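PDB 6XTZ: dally-like, isoform A, which is a glypican, probably a cell-surface proteoglycan, that binds Wnt and hedgehog proteins and shields the Wnt palmitoleate lipid to enable signalling at a distance. Local coordinates for residues 222-233 and 250-261. The protein carries 5 engineered substitutions. Sequence-based numbering, arbitrary orientation.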
loop_
_atom_site.group_PDB
_atom_site.type_symbol
_atom_site.label_atom_id
_atom_site.label_comp_id
_atom_site.label_asym_id
_atom_site.label_seq_id
_atom_site.Cartn_x
_atom_site.Cartn_y
_atom_site.Cartn_z
ATOM N N LEU A 222 14.412 -3.569 -17.966
ATOM C CA LEU A 222 14.133 -2.752 -19.137
ATOM C C LEU A 222 14.342 -3.569 -20.407
ATOM O O LEU A 222 15.182 -4.470 -20.460
ATOM C CB LEU A 222 15.031 -1.516 -19.148
ATOM C CG LEU A 222 14.925 -0.625 -17.909
ATOM C CD1 LEU A 222 15.877 0.557 -18.006
ATOM C CD2 LEU A 222 13.497 -0.148 -17.719
ATOM N N ASN A 223 13.557 -3.260 -21.435
ATOM C CA ASN A 223 13.628 -3.981 -22.696
ATOM C C ASN A 223 14.517 -3.240 -23.691
ATOM O O ASN A 223 14.953 -2.110 -23.460
ATOM C CB ASN A 223 12.225 -4.202 -23.277
ATOM C CG ASN A 223 11.440 -2.913 -23.438
ATOM O OD1 ASN A 223 11.982 -1.875 -23.819
ATOM N ND2 ASN A 223 10.146 -2.976 -23.151
ATOM N N ALA A 224 14.778 -3.903 -24.822
ATOM C CA ALA A 224 15.658 -3.335 -25.838
ATOM C C ALA A 224 15.094 -2.051 -26.430
ATOM O O ALA A 224 15.859 -1.141 -26.771
ATOM C CB ALA A 224 15.914 -4.360 -26.941
ATOM N N ASP A 225 13.768 -1.953 -26.559
ATOM C CA ASP A 225 13.176 -0.731 -27.095
ATOM C C ASP A 225 13.441 0.464 -26.190
ATOM O O ASP A 225 13.542 1.598 -26.674
ATOM C CB ASP A 225 11.673 -0.913 -27.306
ATOM C CG ASP A 225 11.355 -1.851 -28.456
ATOM O OD1 ASP A 225 12.303 -2.361 -29.093
ATOM O OD2 ASP A 225 10.158 -2.077 -28.728
ATOM N N CYS A 226 13.559 0.233 -24.880
ATOM C CA CYS A 226 13.878 1.326 -23.969
ATOM C C CYS A 226 15.304 1.815 -24.171
ATOM O O CYS A 226 15.563 3.023 -24.123
ATOM C CB CYS A 226 13.671 0.888 -22.518
ATOM S SG CYS A 226 14.524 1.940 -21.317
ATOM N N THR A 227 16.243 0.890 -24.387
ATOM C CA THR A 227 17.639 1.276 -24.566
ATOM C C THR A 227 17.803 2.235 -25.738
ATOM O O THR A 227 18.526 3.231 -25.634
ATOM C CB THR A 227 18.505 0.032 -24.770
ATOM O OG1 THR A 227 18.295 -0.882 -23.688
ATOM C CG2 THR A 227 19.978 0.412 -24.825
ATOM N N GLY A 228 17.121 1.965 -26.853
ATOM C CA GLY A 228 17.258 2.825 -28.018
ATOM C C GLY A 228 16.780 4.242 -27.763
ATOM O O GLY A 228 17.489 5.212 -28.046
ATOM N N ALA A 229 15.568 4.381 -27.222
ATOM C CA ALA A 229 15.023 5.709 -26.958
ATOM C C ALA A 229 15.801 6.431 -25.867
ATOM O O ALA A 229 15.905 7.662 -25.892
ATOM C CB ALA A 229 13.548 5.605 -26.574
ATOM N N LEU A 230 16.356 5.686 -24.909
ATOM C CA LEU A 230 17.075 6.305 -23.801
ATOM C C LEU A 230 18.378 6.942 -24.271
ATOM O O LEU A 230 18.738 8.037 -23.823
ATOM C CB LEU A 230 17.342 5.260 -22.717
ATOM C CG LEU A 230 17.757 5.735 -21.327
ATOM C CD1 LEU A 230 16.671 6.611 -20.728
ATOM C CD2 LEU A 230 18.031 4.536 -20.434
ATOM N N THR A 231 19.094 6.275 -25.175
ATOM C CA THR A 231 20.372 6.799 -25.643
ATOM C C THR A 231 20.186 7.953 -26.617
ATOM O O THR A 231 20.959 8.918 -26.592
ATOM C CB THR A 231 21.182 5.684 -26.293
ATOM O OG1 THR A 231 20.503 5.236 -27.469
ATOM C CG2 THR A 231 21.308 4.531 -25.340
ATOM N N LYS A 232 19.174 7.870 -27.485
ATOM C CA LYS A 232 18.866 8.989 -28.368
ATOM C C LYS A 232 18.523 10.240 -27.574
ATOM O O LYS A 232 18.834 11.357 -28.005
ATOM C CB LYS A 232 17.717 8.616 -29.308
ATOM C CG LYS A 232 17.401 9.665 -30.363
ATOM C CD LYS A 232 16.220 9.240 -31.221
ATOM C CE LYS A 232 15.869 10.300 -32.249
ATOM N NZ LYS A 232 14.692 9.911 -33.072
ATOM N N MET A 233 17.908 10.072 -26.403
ATOM C CA MET A 233 17.526 11.214 -25.583
ATOM C C MET A 233 18.717 11.771 -24.815
ATOM O O MET A 233 18.929 12.988 -24.787
ATOM C CB MET A 233 16.403 10.811 -24.621
ATOM C CG MET A 233 15.880 11.930 -23.732
ATOM S SD MET A 233 16.756 12.083 -22.165
ATOM C CE MET A 233 16.538 10.439 -21.486
ATOM N N TYR A 250 10.839 15.975 -23.302
ATOM C CA TYR A 250 11.417 14.897 -24.095
ATOM C C TYR A 250 11.964 13.795 -23.195
ATOM O O TYR A 250 11.703 12.607 -23.420
ATOM C CB TYR A 250 12.506 15.460 -25.012
ATOM C CG TYR A 250 13.257 14.428 -25.825
ATOM C CD1 TYR A 250 12.608 13.322 -26.363
ATOM C CD2 TYR A 250 14.616 14.576 -26.075
ATOM C CE1 TYR A 250 13.298 12.383 -27.106
ATOM C CE2 TYR A 250 15.310 13.645 -26.822
ATOM C CZ TYR A 250 14.648 12.551 -27.335
ATOM O OH TYR A 250 15.337 11.619 -28.077
ATOM N N CYS A 251 12.716 14.175 -22.158
ATOM C CA CYS A 251 13.223 13.187 -21.210
ATOM C C CYS A 251 12.085 12.457 -20.507
ATOM O O CYS A 251 12.128 11.231 -20.354
ATOM C CB CYS A 251 14.139 13.861 -20.187
ATOM S SG CYS A 251 14.800 12.751 -18.920
ATOM N N VAL A 252 11.058 13.193 -20.071
ATOM C CA VAL A 252 9.960 12.571 -19.333
ATOM C C VAL A 252 9.242 11.545 -20.202
ATOM O O VAL A 252 8.902 10.448 -19.741
ATOM C CB VAL A 252 8.989 13.642 -18.802
ATOM C CG1 VAL A 252 7.741 12.991 -18.224
ATOM C CG2 VAL A 252 9.672 14.502 -17.750
ATOM N N ASN A 253 9.009 11.878 -21.474
ATOM C CA ASN A 253 8.333 10.944 -22.368
ATOM C C ASN A 253 9.147 9.675 -22.580
ATOM O O ASN A 253 8.576 8.589 -22.722
ATOM C CB ASN A 253 8.043 11.616 -23.710
ATOM C CG ASN A 253 6.872 12.571 -23.639
ATOM O OD1 ASN A 253 5.952 12.382 -22.844
ATOM N ND2 ASN A 253 6.897 13.603 -24.474
ATOM N N VAL A 254 10.475 9.788 -22.603
ATOM C CA VAL A 254 11.315 8.611 -22.805
ATOM C C VAL A 254 11.276 7.712 -21.575
ATOM O O VAL A 254 11.088 6.494 -21.682
ATOM C CB VAL A 254 12.753 9.029 -23.159
ATOM C CG1 VAL A 254 13.661 7.810 -23.225
ATOM C CG2 VAL A 254 12.771 9.776 -24.483
ATOM N N ILE A 255 11.449 8.297 -20.388
ATOM C CA ILE A 255 11.424 7.495 -19.167
ATOM C C ILE A 255 10.043 6.887 -18.955
ATOM O O ILE A 255 9.920 5.744 -18.499
ATOM C CB ILE A 255 11.865 8.336 -17.956
ATOM C CG1 ILE A 255 13.166 9.078 -18.264
ATOM C CG2 ILE A 255 12.058 7.443 -16.740
ATOM C CD1 ILE A 255 14.345 8.168 -18.501
ATOM N N LYS A 256 8.984 7.632 -19.286
ATOM C CA LYS A 256 7.635 7.081 -19.189
ATOM C C LYS A 256 7.482 5.843 -20.065
ATOM O O LYS A 256 6.812 4.879 -19.678
ATOM C CB LYS A 256 6.595 8.135 -19.571
ATOM C CG LYS A 256 6.232 9.094 -18.451
ATOM C CD LYS A 256 4.974 9.876 -18.793
ATOM C CE LYS A 256 4.448 10.638 -17.588
ATOM N NZ LYS A 256 3.112 11.236 -17.858
ATOM N N GLY A 257 8.098 5.851 -21.249
ATOM C CA GLY A 257 8.035 4.679 -22.105
ATOM C C GLY A 257 8.877 3.532 -21.581
ATOM O O GLY A 257 8.456 2.373 -21.622
ATOM N N CYS A 258 10.080 3.838 -21.089
ATOM C CA CYS A 258 10.910 2.812 -20.467
ATOM C C CYS A 258 10.191 2.156 -19.295
ATOM O O CYS A 258 10.295 0.940 -19.093
ATOM C CB CYS A 258 12.237 3.416 -20.008
ATOM S SG CYS A 258 13.455 3.667 -21.323
ATOM N N LEU A 259 9.447 2.944 -18.518
ATOM C CA LEU A 259 8.732 2.451 -17.348
ATOM C C LEU A 259 7.235 2.304 -17.604
ATOM O O LEU A 259 6.438 2.357 -16.663
ATOM C CB LEU A 259 8.976 3.374 -16.155
ATOM C CG LEU A 259 10.431 3.729 -15.847
ATOM C CD1 LEU A 259 10.506 4.622 -14.615
ATOM C CD2 LEU A 259 11.269 2.473 -15.656
ATOM N N HIS A 260 6.837 2.118 -18.865
ATOM C CA HIS A 260 5.415 2.055 -19.186
ATOM C C HIS A 260 4.751 0.792 -18.657
ATOM O O HIS A 260 3.524 0.765 -18.524
ATOM C CB HIS A 260 5.204 2.155 -20.697
ATOM C CG HIS A 260 3.770 2.320 -21.093
ATOM N ND1 HIS A 260 3.001 3.384 -20.670
ATOM C CD2 HIS A 260 2.961 1.554 -21.861
ATOM C CE1 HIS A 260 1.782 3.268 -21.167
ATOM N NE2 HIS A 260 1.731 2.165 -21.892
ATOM N N TYR A 261 5.527 -0.250 -18.347
ATOM C CA TYR A 261 4.954 -1.445 -17.743
ATOM C C TYR A 261 4.352 -1.171 -16.371
ATOM O O TYR A 261 3.670 -2.046 -15.825
ATOM C CB TYR A 261 6.014 -2.546 -17.639
ATOM C CG TYR A 261 7.173 -2.222 -16.720
ATOM C CD1 TYR A 261 8.295 -1.551 -17.191
ATOM C CD2 TYR A 261 7.152 -2.601 -15.383
ATOM C CE1 TYR A 261 9.358 -1.257 -16.354
ATOM C CE2 TYR A 261 8.209 -2.313 -14.541
ATOM C CZ TYR A 261 9.308 -1.641 -15.030
ATOM O OH TYR A 261 10.359 -1.356 -14.189
HETATM O O HOH W 1 11.279 -1.056 -20.831
HETATM O O HOH W 2 14.508 8.951 -28.003
#
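The disulfide C226–C258 ties an antiparallel helix pair in the cysteine-rich end of the glypican core, far from the lipid pocket, and shows a covalent link and apolar packing sharing one interface. Helices 224-233 and 250-258 run at 167° with axes 9.3 Å apart. The C226 SG to C258 SG bond (2.0 Å, chi3 92°) fixes one end. V254 CG1 packs against A229 O at 3.5 Å, and L230 CD1 meets I255 CD1 at 3.6 Å. Farther along, M233 is a knob among Y250, C251, V254 and I255. With CG anti to the backbone N (chi1 -178°), it lays CG over one face of the Y250 ring, 3.8 Å from the centroid, a CH-pi contact; the bend at chi2 turns SD to CB of C251 (3.7 Å), itself disulfide-bonded to C468, and leaves SD a distant Met-aromatic contact above the same ring. Two waters carry polar links across: one from N223 N to C258 O, the other donating to A229 O and pairing with Y250 OH, 2.8 Å from each. Were Y250 an alanine, M233 CG would probably lose its aromatic face and the second water its hydroxyl partner. Sulfur and hydrocarbon thus hold the helices directly; polar links pass through water.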